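Side-chain contacts in transcription inhibitor protein Gfh1 (Thermus thermophilus, PDB 2F23), which inhibits all catalytic activities of RNA polymerase by partially occluding its substrate-binding site and preventing NTP binding: residues M16-L19 with E20-E24; K55-I58 with E59-D63. All coordinates share one frame; numbering follows the deposited sequence.

Interaction 1 (M16-L19 with E20-E24); sequences MQQL and ERERE
Water 1 joins Gln18 to Glu22, one helical turn on, donating to Glu22 OE2 at 2.8 Å and to Gln18 OE1 at 3.0 Å. Each end has a further partner beyond the turn: Gln18 NE2 bonds to Glu148, in strand 145-155, and Glu22 OE2 forms a salt bridge with Arg25. Gln18 reaches the water with its chain fully stretched (chi1 -175°, chi2 -179°), whereas the Glu22 chain is bent at chi2. The same residues are joined by the i to i+4 backbone bonds of helix 9-37, the first arm of the coiled-coil hairpin of the GreA/GreB family; Glu22 N gives its hydrogen to Gln18 O at 2.9 Å. On another flank of the helix, Leu19 CD1 lies over the centre of the Arg23 guanidinium face, 3.9 Å above its plane, and Leu19 CD2 comes within 3.6 Å of Arg23 NH2. The guanidinium is also held by a salt bridge from NH2 to Glu66 in helix 46-71, while Arg23 NE and Glu20 OE1 make a long ion pair of 3.8 Å. Replacing Leu19 with an alanine would probably strip the methyl cover from that guanidinium face, leaving its polar bonds to fix the group.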
ATOM      1  N   MET A  16      -2.813  -5.219  -8.987  1.00 10.55           N
ATOM      2  CA  MET A  16      -2.546  -6.420  -9.777  1.00 11.21           C
ATOM      3  C   MET A  16      -1.136  -6.353 -10.342  1.00 11.44           C
ATOM      4  O   MET A  16      -0.425  -7.360 -10.381  1.00 11.14           O
ATOM      5  CB  MET A  16      -3.547  -6.575 -10.924  1.00 12.96           C
ATOM      6  CG  MET A  16      -3.314  -7.824 -11.786  1.00 14.31           C
ATOM      7  SD  MET A  16      -3.415  -9.403 -10.865  1.00 13.43           S
ATOM      8  CE  MET A  16      -5.055  -9.237 -10.252  1.00 10.88           C
ATOM      9  N   GLN A  17      -0.734  -5.166 -10.788  1.00 11.14           N
ATOM     10  CA  GLN A  17       0.612  -4.991 -11.326  1.00 12.51           C
ATOM     11  C   GLN A  17       1.609  -5.253 -10.206  1.00 12.81           C
ATOM     12  O   GLN A  17       2.636  -5.891 -10.419  1.00 12.48           O
ATOM     13  CB  GLN A  17       0.803  -3.573 -11.872  1.00 14.69           C
ATOM     14  CG  GLN A  17      -0.135  -3.232 -13.020  1.00 20.30           C
ATOM     15  CD  GLN A  17      -0.020  -1.791 -13.476  1.00 21.65           C
ATOM     16  OE1 GLN A  17       0.105  -0.878 -12.662  1.00 23.06           O
ATOM     17  NE2 GLN A  17      -0.079  -1.578 -14.786  1.00 25.79           N
ATOM     18  N   GLN A  18       1.301  -4.764  -9.009  1.00 10.61           N
ATOM     19  CA  GLN A  18       2.189  -4.978  -7.874  1.00 11.69           C
ATOM     20  C   GLN A  18       2.283  -6.468  -7.569  1.00 11.28           C
ATOM     21  O   GLN A  18       3.361  -6.978  -7.253  1.00 12.67           O
ATOM     22  CB  GLN A  18       1.684  -4.233  -6.641  1.00 12.43           C
ATOM     23  CG  GLN A  18       2.638  -4.338  -5.462  1.00 16.64           C
ATOM     24  CD  GLN A  18       2.135  -3.615  -4.233  1.00 18.88           C
ATOM     25  OE1 GLN A  18       2.851  -3.486  -3.240  1.00 21.85           O
ATOM     26  NE2 GLN A  18       0.895  -3.140  -4.289  1.00 15.75           N
ATOM     27  N   LEU A  19       1.153  -7.163  -7.651  1.00 10.62           N
ATOM     28  CA  LEU A  19       1.125  -8.600  -7.398  1.00 10.25           C
ATOM     29  C   LEU A  19       2.013  -9.340  -8.399  1.00 12.44           C
ATOM     30  O   LEU A  19       2.740 -10.257  -8.032  1.00 12.06           O
ATOM     31  CB  LEU A  19      -0.308  -9.131  -7.483  1.00  9.85           C
ATOM     32  CG  LEU A  19      -0.510 -10.648  -7.391  1.00  8.08           C
ATOM     33  CD1 LEU A  19       0.135 -11.187  -6.125  1.00 12.36           C
ATOM     34  CD2 LEU A  19      -2.002 -10.954  -7.398  1.00 10.98           C
ATOM     35  N   GLU A  20       1.956  -8.940  -9.664  1.00 13.93           N
ATOM     36  CA  GLU A  20       2.778  -9.589 -10.679  1.00 16.39           C
ATOM     37  C   GLU A  20       4.255  -9.411 -10.352  1.00 16.17           C
ATOM     38  O   GLU A  20       5.046 -10.344 -10.491  1.00 17.67           O
ATOM     39  CB  GLU A  20       2.473  -9.009 -12.060  1.00 18.71           C
ATOM     40  CG  GLU A  20       1.029  -9.198 -12.493  1.00 24.76           C
ATOM     41  CD  GLU A  20       0.660 -10.655 -12.705  1.00 28.45           C
ATOM     42  OE1 GLU A  20       0.843 -11.469 -11.772  1.00 31.61           O
ATOM     43  OE2 GLU A  20       0.178 -10.987 -13.807  1.00 31.33           O
ATOM     44  N   ARG A  21       4.623  -8.212  -9.911  1.00 15.43           N
ATOM     45  CA  ARG A  21       6.007  -7.928  -9.564  1.00 15.78           C
ATOM     46  C   ARG A  21       6.417  -8.760  -8.353  1.00 15.28           C
ATOM     47  O   ARG A  21       7.529  -9.280  -8.298  1.00 15.28           O
ATOM     48  CB  ARG A  21       6.189  -6.433  -9.279  1.00 20.97           C
ATOM     49  CG  ARG A  21       6.302  -5.559 -10.534  1.00 26.29           C
ATOM     50  CD  ARG A  21       5.168  -5.822 -11.520  1.00 32.81           C
ATOM     51  NE  ARG A  21       5.216  -4.954 -12.696  1.00 38.02           N
ATOM     52  CZ  ARG A  21       5.047  -3.635 -12.664  1.00 38.60           C
ATOM     53  NH1 ARG A  21       4.819  -3.018 -11.513  1.00 40.16           N
ATOM     54  NH2 ARG A  21       5.100  -2.932 -13.788  1.00 40.37           N
ATOM     55  N   GLU A  22       5.513  -8.899  -7.389  1.00 13.73           N
ATOM     56  CA  GLU A  22       5.828  -9.689  -6.204  1.00 13.67           C
ATOM     57  C   GLU A  22       6.004 -11.168  -6.550  1.00 12.66           C
ATOM     58  O   GLU A  22       6.831 -11.849  -5.947  1.00 12.57           O
ATOM     59  CB  GLU A  22       4.742  -9.525  -5.136  1.00 15.39           C
ATOM     60  CG  GLU A  22       4.747  -8.168  -4.447  1.00 21.04           C
ATOM     61  CD  GLU A  22       6.081  -7.848  -3.804  1.00 23.92           C
ATOM     62  OE1 GLU A  22       6.617  -8.713  -3.077  1.00 27.37           O
ATOM     63  OE2 GLU A  22       6.596  -6.732  -4.019  1.00 28.50           O
ATOM     64  N   ARG A  23       5.227 -11.672  -7.507  1.00 12.69           N
ATOM     65  CA  ARG A  23       5.363 -13.073  -7.895  1.00 13.69           C
ATOM     66  C   ARG A  23       6.739 -13.287  -8.520  1.00 14.46           C
ATOM     67  O   ARG A  23       7.353 -14.344  -8.351  1.00 15.42           O
ATOM     68  CB  ARG A  23       4.279 -13.484  -8.899  1.00 13.45           C
ATOM     69  CG  ARG A  23       2.865 -13.567  -8.330  1.00 14.41           C
ATOM     70  CD  ARG A  23       1.940 -14.227  -9.345  1.00 17.65           C
ATOM     71  NE  ARG A  23       0.517 -14.094  -9.034  1.00 19.03           N
ATOM     72  CZ  ARG A  23      -0.094 -14.637  -7.986  1.00 20.93           C
ATOM     73  NH1 ARG A  23       0.583 -15.365  -7.105  1.00 22.00           N
ATOM     74  NH2 ARG A  23      -1.402 -14.464  -7.833  1.00 20.22           N
ATOM     75  N   GLU A  24       7.218 -12.283  -9.248  1.00 14.69           N
ATOM     76  CA  GLU A  24       8.529 -12.366  -9.884  1.00 17.20           C
ATOM     77  C   GLU A  24       9.593 -12.451  -8.797  1.00 15.97           C
ATOM     78  O   GLU A  24      10.520 -13.262  -8.877  1.00 15.23           O
ATOM     79  CB  GLU A  24       8.775 -11.133 -10.759  1.00 20.16           C
ATOM     80  CG  GLU A  24       7.849 -11.035 -11.963  1.00 27.04           C
ATOM     81  CD  GLU A  24       8.009  -9.733 -12.727  1.00 29.82           C
ATOM     82  OE1 GLU A  24       7.348  -9.577 -13.776  1.00 33.39           O
ATOM     83  OE2 GLU A  24       8.787  -8.863 -12.282  1.00 32.86           O
TER
HETATM   84  O   HOH W   1       5.723  -4.129  -3.785  1.00 34.56           O

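Interaction 2 (K55-I58 with E59-D63); sequences KARI and EARID
Lys55 NZ and Glu59 OE2 form a salt bridge of 2.7 Å across one turn of the helix, and NZ donates to the carboxylate from above its plane, 43° out of it. The lysine chain runs extended to CE and then bends at chi4 (-71°), which turns the ammonium group toward Glu59; the glutamate, extended beyond CG, crosses it at a slant. The backbone supports the same spacing, with Glu59 N bonded to Lys55 O at 3.0 Å. This is helix 46-71, the returning arm of the antiparallel coiled-coil hairpin in the N-terminal region of this GreA/GreB homologue. A second i, i+4 pair, Arg57 and Arg61, lies side by side and points the same way, with guanidinium planes 49° apart. Arg57 NH2 approaches Arg61 CD to 3.6 Å and Arg61 NE to 4.1 Å, a closeness of like charges probably eased by nearby acids: Arg57 NH1 is salt-bridged to Glu54, and Arg61 NE has a weak, long ion pair with Glu22. Water 2 accepts from Arg57 NH2 at 3.1 Å, in plane at the guanidinium edge, and more weakly from Arg61 NH1. Farther round the helix, the buried Ile58 CG2 meets Ile62 CD1 at 4.0 Å; Ile58 also touches Glu22, and Ile62 touches Leu26, of helix 9-37.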
ATOM      1  N   LYS A  55      11.972 -14.903   1.563  1.00  9.25           N
ATOM      2  CA  LYS A  55      10.925 -15.622   0.851  1.00 10.43           C
ATOM      3  C   LYS A  55       9.603 -15.450   1.600  1.00 10.66           C
ATOM      4  O   LYS A  55       8.566 -15.211   0.990  1.00 13.03           O
ATOM      5  CB  LYS A  55      11.287 -17.112   0.741  1.00 11.46           C
ATOM      6  CG  LYS A  55      10.279 -17.963  -0.020  1.00 12.09           C
ATOM      7  CD  LYS A  55      10.851 -19.352  -0.297  1.00 14.50           C
ATOM      8  CE  LYS A  55       9.856 -20.245  -1.019  1.00 14.29           C
ATOM      9  NZ  LYS A  55       8.739 -20.644  -0.132  1.00 15.03           N
ATOM     10  N   ALA A  56       9.646 -15.558   2.925  1.00  9.92           N
ATOM     11  CA  ALA A  56       8.439 -15.414   3.733  1.00 10.47           C
ATOM     12  C   ALA A  56       7.887 -13.993   3.662  1.00 11.13           C
ATOM     13  O   ALA A  56       6.668 -13.797   3.652  1.00 12.92           O
ATOM     14  CB  ALA A  56       8.730 -15.787   5.182  1.00 10.48           C
ATOM     15  N   ARG A  57       8.780 -13.008   3.618  1.00 10.98           N
ATOM     16  CA  ARG A  57       8.356 -11.612   3.551  1.00 11.39           C
ATOM     17  C   ARG A  57       7.554 -11.395   2.278  1.00 11.59           C
ATOM     18  O   ARG A  57       6.496 -10.762   2.296  1.00 12.21           O
ATOM     19  CB  ARG A  57       9.567 -10.672   3.559  1.00 10.38           C
ATOM     20  CG  ARG A  57       9.194  -9.186   3.621  1.00 13.68           C
ATOM     21  CD  ARG A  57      10.421  -8.283   3.604  1.00 14.61           C
ATOM     22  NE  ARG A  57      11.064  -8.234   2.294  1.00 15.15           N
ATOM     23  CZ  ARG A  57      10.580  -7.571   1.248  1.00 19.55           C
ATOM     24  NH1 ARG A  57      11.231  -7.583   0.095  1.00 19.05           N
ATOM     25  NH2 ARG A  57       9.446  -6.890   1.357  1.00 18.39           N
ATOM     26  N   ILE A  58       8.058 -11.931   1.174  1.00 10.35           N
ATOM     27  CA  ILE A  58       7.383 -11.785  -0.112  1.00 10.79           C
ATOM     28  C   ILE A  58       6.054 -12.531  -0.118  1.00 11.49           C
ATOM     29  O   ILE A  58       5.037 -12.005  -0.567  1.00 11.63           O
ATOM     30  CB  ILE A  58       8.272 -12.307  -1.259  1.00  9.72           C
ATOM     31  CG1 ILE A  58       9.563 -11.484  -1.317  1.00 12.74           C
ATOM     32  CG2 ILE A  58       7.521 -12.214  -2.594  1.00 10.88           C
ATOM     33  CD1 ILE A  58      10.653 -12.109  -2.165  1.00 13.04           C
ATOM     34  N   GLU A  59       6.061 -13.762   0.383  1.00 11.68           N
ATOM     35  CA  GLU A  59       4.840 -14.558   0.429  1.00 11.46           C
ATOM     36  C   GLU A  59       3.730 -13.850   1.190  1.00 11.25           C
ATOM     37  O   GLU A  59       2.569 -13.912   0.789  1.00 12.98           O
ATOM     38  CB  GLU A  59       5.120 -15.918   1.066  1.00 14.15           C
ATOM     39  CG  GLU A  59       6.092 -16.753   0.261  1.00 15.71           C
ATOM     40  CD  GLU A  59       6.483 -18.031   0.965  1.00 20.62           C
ATOM     41  OE1 GLU A  59       6.729 -17.982   2.188  1.00 23.60           O
ATOM     42  OE2 GLU A  59       6.561 -19.078   0.292  1.00 24.20           O
ATOM     43  N   ALA A  60       4.086 -13.169   2.276  1.00 11.02           N
ATOM     44  CA  ALA A  60       3.104 -12.451   3.083  1.00 11.47           C
ATOM     45  C   ALA A  60       2.483 -11.303   2.297  1.00 11.69           C
ATOM     46  O   ALA A  60       1.293 -11.023   2.429  1.00 13.23           O
ATOM     47  CB  ALA A  60       3.753 -11.923   4.356  1.00 12.64           C
ATOM     48  N   ARG A  61       3.289 -10.628   1.484  1.00 10.83           N
ATOM     49  CA  ARG A  61       2.781  -9.522   0.686  1.00  9.86           C
ATOM     50  C   ARG A  61       1.832 -10.075  -0.372  1.00 11.75           C
ATOM     51  O   ARG A  61       0.763  -9.518  -0.611  1.00 10.85           O
ATOM     52  CB  ARG A  61       3.938  -8.768   0.020  1.00 10.23           C
ATOM     53  CG  ARG A  61       4.859  -8.052   1.003  1.00 12.22           C
ATOM     54  CD  ARG A  61       6.113  -7.540   0.314  1.00 14.98           C
ATOM     55  NE  ARG A  61       5.865  -6.398  -0.562  1.00 15.66           N
ATOM     56  CZ  ARG A  61       5.629  -5.162  -0.132  1.00 17.71           C
ATOM     57  NH1 ARG A  61       5.604  -4.900   1.167  1.00 20.02           N
ATOM     58  NH2 ARG A  61       5.438  -4.181  -1.005  1.00 21.14           N
ATOM     59  N   ILE A  62       2.222 -11.182  -0.997  1.00 11.11           N
ATOM     60  CA  ILE A  62       1.390 -11.802  -2.022  1.00 11.62           C
ATOM     61  C   ILE A  62       0.049 -12.249  -1.455  1.00 12.13           C
ATOM     62  O   ILE A  62      -0.983 -12.088  -2.108  1.00 12.27           O
ATOM     63  CB  ILE A  62       2.101 -13.009  -2.662  1.00 13.41           C
ATOM     64  CG1 ILE A  62       3.249 -12.508  -3.538  1.00 11.90           C
ATOM     65  CG2 ILE A  62       1.112 -13.832  -3.486  1.00 12.33           C
ATOM     66  CD1 ILE A  62       4.110 -13.602  -4.117  1.00 12.30           C
ATOM     67  N   ASP A  63       0.060 -12.809  -0.251  1.00 12.71           N
ATOM     68  CA  ASP A  63      -1.190 -13.257   0.358  1.00 14.52           C
ATOM     69  C   ASP A  63      -2.126 -12.079   0.595  1.00 14.14           C
ATOM     70  O   ASP A  63      -3.332 -12.177   0.363  1.00 14.30           O
ATOM     71  CB  ASP A  63      -0.924 -13.984   1.680  1.00 17.78           C
ATOM     72  CG  ASP A  63      -0.266 -15.336   1.477  1.00 23.34           C
ATOM     73  OD1 ASP A  63      -0.643 -16.041   0.515  1.00 27.52           O
ATOM     74  OD2 ASP A  63       0.616 -15.700   2.282  1.00 28.58           O
TER
HETATM   75  O   HOH W   2       7.362  -6.402   3.616  1.00 18.77           O

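Interaction 1 lies on helix 9-37 and interaction 2 on helix 46-71, consecutive helices that pack against each other as the two arms of the coiled-coil hairpin. The first closes before the second opens along the chain, yet their centres are only about 11 Å apart, and they touch directly. Glu22 CB packs on Ile62 CG1 at 3.7 Å and Gln18 OE1 lies 3.5 Å from Arg61 NH2, so side chains of the two helices meet here. All four segments belong to the N-terminal family region. Each interaction lies within one arm; the contacts between them link the arms partway along the hairpin, the element that in Gre-family factors enters the RNA polymerase secondary channel.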